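Local coordinates for protein pectate lyase 47 (Bacillus sp. TS-47, PDB 1VBL) that cleaves pectate by beta-elimination as a thermostable, calcium-binding pectate lyase of polysaccharide lyase family 1, at residues A167-F172 / Q226-A231; I163-P168 / Y189-I194; H212-L217 / A307-Q312; G183-E188 / T219-P224. All blocks are in the same frame, centred on the assembly; numbering follows the deposited sequence.

Overall arrangement
All four contacts join loops and strand ends of the parallel beta-helix expected of a family 1 polysaccharide lyase. Contacts 1 and 2 have centres about 9 Å apart, share Ala167 and Pro168, and meet at the calcium ion, to which they bring Asp229 and Asp190. Contacts 4 and 3 lie about 12 and 13 Å from contact 1, centre to centre, while contacts 2 and 4 are about 20 Å apart. Along the chain come 163-172, 183-194, 212-217, 219-224, 226-231 and finally 307-312. Contact 1 is the hub: His228 ND1 hydrogen-bonds Asp214 OD1 of contact 3, and Gln226 O hydrogen-bonds Ser187 OG of contact 4, so the outer loops connect to the metal-bearing segment.

Contact 1: residues A167-F172 / Q226-A231; sequences APLDYF and QQHDGA. With CA (calcium ion), chain B.
Next to the calcium site, Asp170 and Gln227 fasten loop 167-172 to loop 226-231 with two reciprocal hydrogen bonds. Asp170 N donates to a lone pair of Gln227 O at 2.8 Å, with 160° at the hydrogen. Gln227 CG is anti to the carbonyl carbon (chi1 -69°) and the chain runs extended beyond it, carrying NE2 to Asp170 O at 3.1 Å; this bond comes from 45° above the carbonyl plane and is less well directed. The same NE2 lies at the edge of the Tyr171 ring. Ala167 CB is 3.5 Å from His228 CD2, and Leu169 CD1 approaches the imidazole obliquely. One water links Ala167 O to His228 NE2, lying in the ring plane, and His228 ND1 is taken by Asp214. A second water accepts from Asp229 N at 2.9 Å and donates to Pro168 O. Asp229 has no side-chain contact with 167-172; its OD2 binds calcium at 2.6 Å, alongside Asp190 and Asp233. Within its own loop, Asp170 OD1 accepts from Phe172 N, an Asx turn. Strand 239-251 packs on Ala167 and His228 through His251, while helix 110-126 meets Asp170 and Phe172.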
# COMPACT_ATOMS: atom_id res chain seq x y z
N ALA A 167 6.86 -6.55 -3.48
CA ALA A 167 5.45 -6.92 -3.54
C ALA A 167 5.24 -8.42 -3.75
O ALA A 167 5.89 -9.04 -4.60
CB ALA A 167 4.75 -6.15 -4.65
N PRO A 168 4.34 -9.02 -2.96
CA PRO A 168 4.05 -10.45 -3.07
C PRO A 168 3.33 -10.79 -4.37
O PRO A 168 2.55 -9.99 -4.89
CB PRO A 168 3.18 -10.71 -1.84
CG PRO A 168 2.44 -9.42 -1.68
CD PRO A 168 3.53 -8.40 -1.89
N LEU A 169 3.61 -11.97 -4.88
CA LEU A 169 2.99 -12.45 -6.11
C LEU A 169 1.88 -13.43 -5.76
O LEU A 169 2.10 -14.37 -4.98
CB LEU A 169 4.04 -13.15 -6.98
CG LEU A 169 4.30 -12.69 -8.41
CD1 LEU A 169 4.49 -11.19 -8.48
CD2 LEU A 169 5.54 -13.41 -8.93
N ASP A 170 0.70 -13.21 -6.31
CA ASP A 170 -0.45 -14.10 -6.09
C ASP A 170 -0.38 -15.13 -7.22
O ASP A 170 -0.59 -14.78 -8.38
CB ASP A 170 -1.75 -13.30 -6.19
CG ASP A 170 -2.97 -14.12 -5.78
OD1 ASP A 170 -2.97 -15.35 -5.98
OD2 ASP A 170 -3.94 -13.52 -5.27
N TYR A 171 -0.07 -16.38 -6.88
CA TYR A 171 0.04 -17.43 -7.90
C TYR A 171 -1.28 -17.87 -8.50
O TYR A 171 -1.31 -18.55 -9.53
CB TYR A 171 0.73 -18.67 -7.32
CG TYR A 171 2.18 -18.49 -6.91
CD1 TYR A 171 3.02 -17.62 -7.61
CD2 TYR A 171 2.72 -19.23 -5.87
CE1 TYR A 171 4.37 -17.51 -7.28
CE2 TYR A 171 4.07 -19.13 -5.53
CZ TYR A 171 4.89 -18.27 -6.24
OH TYR A 171 6.22 -18.18 -5.93
N PHE A 172 -2.38 -17.49 -7.86
CA PHE A 172 -3.70 -17.89 -8.35
C PHE A 172 -4.67 -16.72 -8.40
O PHE A 172 -5.68 -16.70 -7.70
CB PHE A 172 -4.24 -19.00 -7.45
CG PHE A 172 -3.28 -20.14 -7.28
CD1 PHE A 172 -3.12 -21.09 -8.29
CD2 PHE A 172 -2.48 -20.22 -6.14
CE1 PHE A 172 -2.17 -22.10 -8.17
CE2 PHE A 172 -1.53 -21.23 -6.01
CZ PHE A 172 -1.37 -22.17 -7.03
N GLN A 226 -2.23 -9.62 -13.74
CA GLN A 226 -1.97 -8.89 -12.50
C GLN A 226 -1.88 -9.77 -11.26
O GLN A 226 -2.88 -10.06 -10.61
CB GLN A 226 -3.05 -7.81 -12.34
CG GLN A 226 -3.06 -6.82 -13.51
CD GLN A 226 -4.17 -5.79 -13.45
OE1 GLN A 226 -4.22 -4.89 -14.28
NE2 GLN A 226 -5.07 -5.93 -12.48
N GLN A 227 -0.66 -10.17 -10.94
CA GLN A 227 -0.40 -11.02 -9.79
C GLN A 227 -0.09 -10.21 -8.53
O GLN A 227 0.10 -10.77 -7.45
CB GLN A 227 0.75 -11.98 -10.09
CG GLN A 227 0.39 -13.03 -11.13
CD GLN A 227 1.51 -14.03 -11.35
OE1 GLN A 227 2.43 -13.79 -12.13
NE2 GLN A 227 1.45 -15.15 -10.64
N HIS A 228 -0.02 -8.89 -8.68
CA HIS A 228 0.24 -8.01 -7.54
C HIS A 228 -1.05 -7.32 -7.16
O HIS A 228 -2.00 -7.28 -7.95
CB HIS A 228 1.24 -6.90 -7.90
CG HIS A 228 2.61 -7.38 -8.24
ND1 HIS A 228 3.12 -7.31 -9.52
CD2 HIS A 228 3.58 -7.92 -7.47
CE1 HIS A 228 4.36 -7.77 -9.52
NE2 HIS A 228 4.66 -8.15 -8.29
N ASP A 229 -1.10 -6.79 -5.95
CA ASP A 229 -2.26 -6.02 -5.55
C ASP A 229 -1.72 -4.73 -4.96
O ASP A 229 -0.94 -4.04 -5.61
CB ASP A 229 -3.15 -6.77 -4.56
CG ASP A 229 -4.55 -6.18 -4.49
OD1 ASP A 229 -5.09 -5.79 -5.55
OD2 ASP A 229 -5.12 -6.10 -3.40
N GLY A 230 -2.09 -4.41 -3.72
CA GLY A 230 -1.60 -3.16 -3.15
C GLY A 230 -0.23 -3.21 -2.51
O GLY A 230 0.28 -4.28 -2.15
N ALA A 231 0.40 -2.05 -2.39
CA ALA A 231 1.70 -1.97 -1.74
C ALA A 231 1.36 -1.80 -0.27
O ALA A 231 1.86 -2.52 0.60
CB ALA A 231 2.48 -0.75 -2.24
CA CA B . -5.45 -5.09 -1.04
O HOH W 1 7.06 -8.60 -7.13
O HOH W 2 1.33 -7.40 -4.41
O HOH W 3 -5.67 -7.47 -1.13
O HOH W 4 -6.82 -4.51 1.11
O HOH W 5 -7.59 -4.75 -2.31

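Contact 2: residues I163-P168 / Y189-I194; sequences IEFEAP and YDSISI. With CA (calcium ion), chain B.
Ser191 chi1 (-73°) sets OG anti to the carbonyl carbon, beside the backbone N, where it lies 3.6 Å from Phe165 CB. Phe165 chi1 (-68°) does the same for CG and so places the ring by Ser191 CB and Ile192. The Ser191 hydroxyl joins two water bridges to the backbone of 163-168. One water donates both to Ser191 OG, at 2.7 Å, and to Phe165 O. The other accepts from Ser191 OG, also at 2.7 Å, and donates to Glu166 O. With one bond received and one given, the hydroxyl's rotation is well defined, and buried Phe165 O and Glu166 O each gain a donor. The segments share no direct hydrogen bond; three waters bridge them, and side-chain packing supplies the other contacts. Ile192 crosses Phe165 at about a right angle, with Ile192 CG1 4.1 Å above one ring face, toward its rim; Ile163 CG2 lies on the opposite face. Phe165 also meets Phe207 of strand 200-208 with nearly parallel planes. These side chains fill the parallel beta-helix interior: strand 164-166 pairs with 144-146 and 200-208, while 192-195 belongs to a second parallel sheet between 149-153 and 232-235. The touching parts run 160° apart, end to end. At the other end of the contact, Pro168 CG rests 3.5 Å from Tyr189 CB, and a water donates to Tyr189 O, at 2.7 Å, and to Pro168 O. Asp190 points away from 163-168 and grips calcium with both OD1 and OD2, each at 2.6 Å, while Gly230 N also bonds OD1.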
# COMPACT_ATOMS: atom_id res chain seq x y z
N ILE A 163 12.41 -1.37 6.07
CA ILE A 163 12.40 -2.62 5.33
C ILE A 163 12.05 -2.40 3.86
O ILE A 163 11.25 -1.53 3.53
CB ILE A 163 11.37 -3.60 5.94
CG1 ILE A 163 11.80 -4.00 7.35
CG2 ILE A 163 11.21 -4.83 5.05
CD1 ILE A 163 10.73 -4.74 8.13
N GLU A 164 12.69 -3.17 2.99
CA GLU A 164 12.40 -3.08 1.57
C GLU A 164 11.46 -4.24 1.26
O GLU A 164 11.84 -5.41 1.36
CB GLU A 164 13.66 -3.23 0.72
CG GLU A 164 13.34 -3.28 -0.77
CD GLU A 164 14.55 -3.60 -1.63
OE1 GLU A 164 15.46 -2.75 -1.72
OE2 GLU A 164 14.58 -4.70 -2.22
N PHE A 165 10.23 -3.91 0.91
CA PHE A 165 9.22 -4.91 0.59
C PHE A 165 9.11 -5.16 -0.90
O PHE A 165 8.82 -4.24 -1.67
CB PHE A 165 7.83 -4.48 1.07
CG PHE A 165 7.67 -4.44 2.56
CD1 PHE A 165 8.05 -3.31 3.28
CD2 PHE A 165 7.13 -5.53 3.24
CE1 PHE A 165 7.88 -3.27 4.67
CE2 PHE A 165 6.97 -5.50 4.62
CZ PHE A 165 7.34 -4.37 5.34
N GLU A 166 9.35 -6.40 -1.32
CA GLU A 166 9.17 -6.73 -2.73
C GLU A 166 7.73 -7.24 -2.75
O GLU A 166 7.41 -8.23 -2.09
CB GLU A 166 10.11 -7.84 -3.19
CG GLU A 166 9.99 -8.13 -4.68
CD GLU A 166 10.80 -9.33 -5.12
OE1 GLU A 166 10.45 -10.46 -4.72
OE2 GLU A 166 11.78 -9.15 -5.87
N ALA A 167 6.86 -6.55 -3.48
CA ALA A 167 5.45 -6.92 -3.54
C ALA A 167 5.24 -8.42 -3.75
O ALA A 167 5.89 -9.04 -4.60
CB ALA A 167 4.75 -6.15 -4.65
N PRO A 168 4.34 -9.02 -2.96
CA PRO A 168 4.05 -10.45 -3.07
C PRO A 168 3.33 -10.79 -4.37
O PRO A 168 2.55 -9.99 -4.89
CB PRO A 168 3.18 -10.71 -1.84
CG PRO A 168 2.44 -9.42 -1.68
CD PRO A 168 3.53 -8.40 -1.89
N TYR A 189 -2.84 -10.29 -2.43
CA TYR A 189 -1.76 -9.90 -1.53
C TYR A 189 -1.11 -8.53 -1.66
O TYR A 189 -0.73 -8.10 -2.75
CB TYR A 189 -0.68 -10.99 -1.57
CG TYR A 189 -1.27 -12.39 -1.56
CD1 TYR A 189 -2.17 -12.79 -0.56
CD2 TYR A 189 -0.99 -13.29 -2.59
CE1 TYR A 189 -2.78 -14.04 -0.59
CE2 TYR A 189 -1.60 -14.56 -2.63
CZ TYR A 189 -2.50 -14.92 -1.63
OH TYR A 189 -3.12 -16.15 -1.67
N ASP A 190 -0.98 -7.87 -0.51
CA ASP A 190 -0.33 -6.56 -0.41
C ASP A 190 0.90 -6.74 0.46
O ASP A 190 0.96 -7.68 1.26
CB ASP A 190 -1.23 -5.55 0.30
CG ASP A 190 -2.65 -5.61 -0.16
OD1 ASP A 190 -2.88 -5.61 -1.39
OD2 ASP A 190 -3.55 -5.66 0.71
N SER A 191 1.88 -5.85 0.34
CA SER A 191 3.07 -5.95 1.18
C SER A 191 2.64 -5.66 2.62
O SER A 191 3.13 -6.28 3.56
CB SER A 191 4.14 -4.96 0.72
OG SER A 191 4.73 -5.39 -0.50
N ILE A 192 1.73 -4.71 2.77
CA ILE A 192 1.19 -4.35 4.07
C ILE A 192 -0.30 -4.07 3.91
O ILE A 192 -0.69 -3.22 3.12
CB ILE A 192 1.87 -3.10 4.67
CG1 ILE A 192 3.33 -3.40 5.00
CG2 ILE A 192 1.13 -2.67 5.94
CD1 ILE A 192 4.08 -2.25 5.66
N SER A 193 -1.11 -4.81 4.66
CA SER A 193 -2.55 -4.66 4.61
C SER A 193 -3.04 -4.30 6.01
O SER A 193 -2.89 -5.08 6.95
CB SER A 193 -3.20 -5.95 4.13
OG SER A 193 -4.62 -5.85 4.18
N ILE A 194 -3.62 -3.11 6.13
CA ILE A 194 -4.14 -2.63 7.40
C ILE A 194 -5.66 -2.72 7.37
O ILE A 194 -6.32 -2.02 6.60
CB ILE A 194 -3.69 -1.17 7.63
CG1 ILE A 194 -2.16 -1.10 7.60
CG2 ILE A 194 -4.23 -0.64 8.94
CD1 ILE A 194 -1.58 0.31 7.66
CA CA B . -5.45 -5.09 -1.04
O HOH W 6 6.10 -3.79 -2.13
O HOH W 7 6.13 -7.54 0.45
O HOH W 2 1.33 -7.40 -4.41
O HOH W 3 -5.67 -7.47 -1.13
O HOH W 4 -6.82 -4.51 1.11
O HOH W 5 -7.59 -4.75 -2.31

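Contact 3: residues H212-L217 / A307-Q312; sequences HPDRSL and ADYDFQ
The Tyr309 ring carries the Arg215 guanidinium on one face and the Asp214 carboxylate at its edge. Arg215 NE sits 3.4 Å above the centre of the Tyr309 ring. Arg215 CZ is 4.1 Å from the ring centroid and 17° off the normal, a cation-pi geometry even though the two planes are inclined at 58°. Arg215 CD adds a CH-pi contact over the same ring. At the edge, Asp214 OD2 comes within 3.1 Å of Tyr309 CE1. Pro213 CB packs 3.7 Å from Tyr309 OH. Asp308 O lies over one face of the guanidinium and Asp214 CB over the other, 3.5 Å from the plane and toward its rim. Because Asp308 O stands over the face, it is poorly placed to accept from Arg215 NE despite the 2.9 Å between them. Bends at chi2 (62°) and chi3 fold the arginine back over the ring. Arg215 NE and Asp308 OD1 remain 5.1 Å apart, so the charged atoms do not touch and any attraction is probably long-range. The phenol oxygen is fixed more directly: Asp214 N donates to Tyr309 OH at 2.9 Å, and Asp209 adds a weak bond to that hydroxyl. Asp214 OD1 accepts from His228 ND1, tying this contact to the loop that bears a calcium ligand. Pro213 O accepts from both Ser216 N and Ser216 OG, which closes the turn 213-216. This surface contact joins the loop after strand 200-208 to the loop after strand 293-303, with Tyr309 also resting on Thr283 of strand 282-284.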
# COMPACT_ATOMS: atom_id res chain seq x y z
N HIS A 212 10.16 -8.78 -10.10
CA HIS A 212 8.98 -9.30 -10.78
C HIS A 212 8.00 -8.23 -11.23
O HIS A 212 6.86 -8.20 -10.79
CB HIS A 212 8.27 -10.31 -9.89
CG HIS A 212 9.14 -11.44 -9.45
ND1 HIS A 212 9.69 -12.34 -10.34
CD2 HIS A 212 9.62 -11.78 -8.23
CE1 HIS A 212 10.47 -13.18 -9.69
NE2 HIS A 212 10.45 -12.86 -8.41
N PRO A 213 8.45 -7.32 -12.11
CA PRO A 213 7.57 -6.25 -12.60
C PRO A 213 6.41 -6.85 -13.39
O PRO A 213 6.56 -7.91 -14.00
CB PRO A 213 8.50 -5.41 -13.47
CG PRO A 213 9.45 -6.44 -14.01
CD PRO A 213 9.75 -7.28 -12.79
N ASP A 214 5.26 -6.19 -13.37
CA ASP A 214 4.08 -6.69 -14.07
C ASP A 214 4.37 -7.03 -15.52
O ASP A 214 3.79 -7.95 -16.09
CB ASP A 214 2.94 -5.67 -14.01
CG ASP A 214 2.37 -5.51 -12.61
OD1 ASP A 214 2.42 -6.48 -11.84
OD2 ASP A 214 1.86 -4.41 -12.30
N ARG A 215 5.29 -6.29 -16.11
CA ARG A 215 5.69 -6.47 -17.51
C ARG A 215 6.23 -7.87 -17.79
O ARG A 215 6.14 -8.36 -18.91
CB ARG A 215 6.75 -5.42 -17.87
CG ARG A 215 6.33 -4.00 -17.53
CD ARG A 215 6.10 -3.81 -16.02
NE ARG A 215 5.07 -2.81 -15.74
CZ ARG A 215 3.83 -2.84 -16.22
NH1 ARG A 215 3.46 -3.83 -17.02
NH2 ARG A 215 2.97 -1.89 -15.91
N SER A 216 6.77 -8.50 -16.76
CA SER A 216 7.34 -9.83 -16.89
C SER A 216 6.34 -10.94 -16.54
O SER A 216 6.65 -12.12 -16.68
CB SER A 216 8.56 -9.97 -15.98
OG SER A 216 8.17 -9.94 -14.62
N LEU A 217 5.15 -10.55 -16.10
CA LEU A 217 4.13 -11.51 -15.70
C LEU A 217 3.32 -12.09 -16.86
O LEU A 217 2.64 -13.10 -16.71
CB LEU A 217 3.18 -10.88 -14.67
CG LEU A 217 3.86 -10.29 -13.44
CD1 LEU A 217 2.80 -9.78 -12.46
CD2 LEU A 217 4.74 -11.34 -12.78
N ALA A 307 9.05 4.37 -18.10
CA ALA A 307 8.86 3.38 -17.05
C ALA A 307 7.97 2.22 -17.50
O ALA A 307 7.07 2.39 -18.32
CB ALA A 307 8.26 4.04 -15.81
N ASP A 308 8.24 1.04 -16.95
CA ASP A 308 7.48 -0.16 -17.27
C ASP A 308 6.03 0.04 -16.84
O ASP A 308 5.10 -0.51 -17.44
CB ASP A 308 8.06 -1.35 -16.52
CG ASP A 308 9.44 -1.75 -17.02
OD1 ASP A 308 10.14 -2.49 -16.30
OD2 ASP A 308 9.81 -1.34 -18.14
N TYR A 309 5.84 0.84 -15.79
CA TYR A 309 4.51 1.12 -15.26
C TYR A 309 3.98 2.44 -15.79
O TYR A 309 4.59 3.49 -15.58
CB TYR A 309 4.57 1.16 -13.73
CG TYR A 309 4.86 -0.19 -13.11
CD1 TYR A 309 3.82 -1.04 -12.73
CD2 TYR A 309 6.17 -0.65 -12.97
CE1 TYR A 309 4.08 -2.31 -12.22
CE2 TYR A 309 6.44 -1.91 -12.47
CZ TYR A 309 5.39 -2.74 -12.09
OH TYR A 309 5.66 -3.99 -11.60
N ASP A 310 2.86 2.39 -16.50
CA ASP A 310 2.26 3.60 -17.04
C ASP A 310 1.71 4.39 -15.87
O ASP A 310 1.61 3.88 -14.75
CB ASP A 310 1.13 3.25 -18.00
CG ASP A 310 1.63 2.53 -19.25
OD1 ASP A 310 2.50 3.09 -19.94
OD2 ASP A 310 1.14 1.42 -19.54
N PHE A 311 1.37 5.65 -16.12
CA PHE A 311 0.80 6.49 -15.07
C PHE A 311 -0.65 6.75 -15.43
O PHE A 311 -0.96 7.09 -16.57
CB PHE A 311 1.54 7.82 -14.97
CG PHE A 311 0.84 8.84 -14.10
CD1 PHE A 311 0.06 9.84 -14.67
CD2 PHE A 311 0.94 8.77 -12.72
CE1 PHE A 311 -0.62 10.76 -13.87
CE2 PHE A 311 0.27 9.69 -11.91
CZ PHE A 311 -0.51 10.69 -12.49
N GLN A 312 -1.54 6.57 -14.46
CA GLN A 312 -2.96 6.79 -14.70
C GLN A 312 -3.43 8.03 -13.94
O GLN A 312 -3.99 8.95 -14.52
CB GLN A 312 -3.78 5.57 -14.25
CG GLN A 312 -5.26 5.66 -14.62
CD GLN A 312 -6.08 4.52 -14.06
OE1 GLN A 312 -5.70 3.36 -14.15
NE2 GLN A 312 -7.23 4.86 -13.48

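Contact 4: residues G183-E188 / T219-P224; sequences GEWNSE and TYFGRP
Arg223 and Glu184 form a salt bridge, with Arg223 NH2 2.7 Å from Glu184 OE2. The bond uses the carboxylate's syn lone pair and lies in the guanidinium plane, although the two flat groups stand nearly perpendicular. Bends at chi2 and chi3 (-55° and -57°) fold the guanidinium onto Gly183 O and Glu184. Arg223 NE donates to Gly183 O at 3.2 Å and adds a weak bond to the same Glu184 oxygen. Trp185 NE1 donates to Tyr220 O at 3.1 Å. That bond is nearly straight and in the indole plane, yet the donor stands 53° out of the carbonyl plane. Arg223 N reaches that carbonyl from its other face, so Tyr220 O is gripped twice. Trp185 CZ2 lies over a face of the Phe221 ring, 3.6 Å from Phe221 CD1; the near-parallel rings are slid apart and overlap little. In a second shell, Pro224 CD covers one guanidinium face, and Arg223 NH1 donates to Gly222 O. A water accepts from Trp185 N at 2.8 Å and donates to Glu184 OE1 and Pro224 O. Strand 184-186 pairs antiparallel with 174-176 (Glu184 with Asp176, Asn186 with Glu174). Farther out, Trp175 and Phe225 add aromatic contacts to Trp185, and helix 90-97 lies against Trp185, Tyr220 and Phe221. Residues 219-224 are a tight two-residue beta-hairpin: Tyr220 and Arg223 exchange both backbone bonds around a type I' turn, the turn typical of such hairpins.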
# COMPACT_ATOMS: atom_id res chain seq x y z
N GLY A 183 -12.67 -6.85 -18.68
CA GLY A 183 -12.44 -7.80 -17.60
C GLY A 183 -11.03 -7.62 -17.07
O GLY A 183 -10.20 -6.97 -17.71
N GLU A 184 -10.74 -8.18 -15.91
CA GLU A 184 -9.41 -8.05 -15.33
C GLU A 184 -9.07 -9.18 -14.37
O GLU A 184 -9.95 -9.82 -13.79
CB GLU A 184 -9.29 -6.73 -14.54
CG GLU A 184 -9.49 -5.44 -15.33
CD GLU A 184 -8.45 -5.23 -16.41
OE1 GLU A 184 -7.31 -5.71 -16.24
OE2 GLU A 184 -8.76 -4.57 -17.42
N TRP A 185 -7.77 -9.42 -14.22
CA TRP A 185 -7.28 -10.42 -13.28
C TRP A 185 -7.08 -9.59 -12.02
O TRP A 185 -6.69 -8.42 -12.10
CB TRP A 185 -5.93 -10.98 -13.72
CG TRP A 185 -5.98 -11.91 -14.88
CD1 TRP A 185 -5.77 -11.60 -16.19
CD2 TRP A 185 -6.27 -13.31 -14.84
NE1 TRP A 185 -5.91 -12.73 -16.97
CE2 TRP A 185 -6.22 -13.79 -16.17
CE3 TRP A 185 -6.57 -14.21 -13.81
CZ2 TRP A 185 -6.46 -15.13 -16.49
CZ3 TRP A 185 -6.81 -15.55 -14.13
CH2 TRP A 185 -6.75 -15.99 -15.46
N ASN A 186 -7.34 -10.18 -10.86
CA ASN A 186 -7.16 -9.45 -9.62
C ASN A 186 -6.54 -10.35 -8.57
O ASN A 186 -6.93 -11.51 -8.41
CB ASN A 186 -8.49 -8.88 -9.13
CG ASN A 186 -9.04 -7.81 -10.07
OD1 ASN A 186 -8.39 -6.79 -10.32
ND2 ASN A 186 -10.23 -8.05 -10.61
N SER A 187 -5.56 -9.81 -7.86
CA SER A 187 -4.86 -10.55 -6.83
C SER A 187 -5.22 -10.06 -5.43
O SER A 187 -5.81 -9.00 -5.27
CB SER A 187 -3.35 -10.46 -7.05
OG SER A 187 -3.01 -11.19 -8.21
N GLU A 188 -4.84 -10.86 -4.44
CA GLU A 188 -5.18 -10.58 -3.05
C GLU A 188 -4.10 -10.04 -2.12
O GLU A 188 -4.41 -9.38 -1.13
CB GLU A 188 -5.73 -11.88 -2.44
CG GLU A 188 -5.84 -11.91 -0.93
CD GLU A 188 -7.24 -11.59 -0.43
OE1 GLU A 188 -7.42 -11.53 0.80
OE2 GLU A 188 -8.15 -11.42 -1.27
N THR A 219 0.53 -12.04 -20.26
CA THR A 219 -0.85 -11.67 -20.55
C THR A 219 -1.69 -12.92 -20.82
O THR A 219 -1.22 -13.87 -21.45
CB THR A 219 -0.92 -10.75 -21.78
OG1 THR A 219 -0.21 -9.53 -21.51
CG2 THR A 219 -2.36 -10.43 -22.14
N TYR A 220 -2.91 -12.91 -20.31
CA TYR A 220 -3.85 -14.01 -20.51
C TYR A 220 -5.23 -13.41 -20.72
O TYR A 220 -5.59 -12.42 -20.07
CB TYR A 220 -3.87 -14.95 -19.30
CG TYR A 220 -2.56 -15.69 -19.10
CD1 TYR A 220 -1.64 -15.26 -18.15
CD2 TYR A 220 -2.24 -16.80 -19.88
CE1 TYR A 220 -0.42 -15.92 -17.99
CE2 TYR A 220 -1.03 -17.46 -19.73
CZ TYR A 220 -0.12 -17.02 -18.78
OH TYR A 220 1.08 -17.67 -18.62
N PHE A 221 -6.00 -14.00 -21.62
CA PHE A 221 -7.34 -13.50 -21.92
C PHE A 221 -7.22 -12.09 -22.48
O PHE A 221 -8.17 -11.30 -22.41
CB PHE A 221 -8.20 -13.48 -20.65
CG PHE A 221 -8.52 -14.84 -20.10
CD1 PHE A 221 -9.17 -14.96 -18.88
CD2 PHE A 221 -8.18 -15.99 -20.80
CE1 PHE A 221 -9.49 -16.21 -18.36
CE2 PHE A 221 -8.49 -17.25 -20.28
CZ PHE A 221 -9.14 -17.36 -19.06
N GLY A 222 -6.05 -11.77 -23.02
CA GLY A 222 -5.84 -10.45 -23.58
C GLY A 222 -5.75 -9.35 -22.53
O GLY A 222 -5.89 -8.17 -22.86
N ARG A 223 -5.52 -9.74 -21.28
CA ARG A 223 -5.40 -8.78 -20.18
C ARG A 223 -4.11 -9.03 -19.41
O ARG A 223 -3.64 -10.17 -19.31
CB ARG A 223 -6.59 -8.92 -19.22
CG ARG A 223 -7.96 -8.84 -19.87
CD ARG A 223 -8.12 -7.57 -20.68
NE ARG A 223 -7.89 -6.38 -19.88
CZ ARG A 223 -7.24 -5.31 -20.32
NH1 ARG A 223 -6.75 -5.29 -21.56
NH2 ARG A 223 -7.07 -4.26 -19.53
N PRO A 224 -3.50 -7.97 -18.87
CA PRO A 224 -2.26 -8.17 -18.11
C PRO A 224 -2.51 -9.10 -16.93
O PRO A 224 -3.51 -8.97 -16.22
CB PRO A 224 -1.87 -6.75 -17.69
CG PRO A 224 -3.19 -6.03 -17.64
CD PRO A 224 -3.89 -6.55 -18.87
O HOH W 8 -5.86 -7.87 -15.55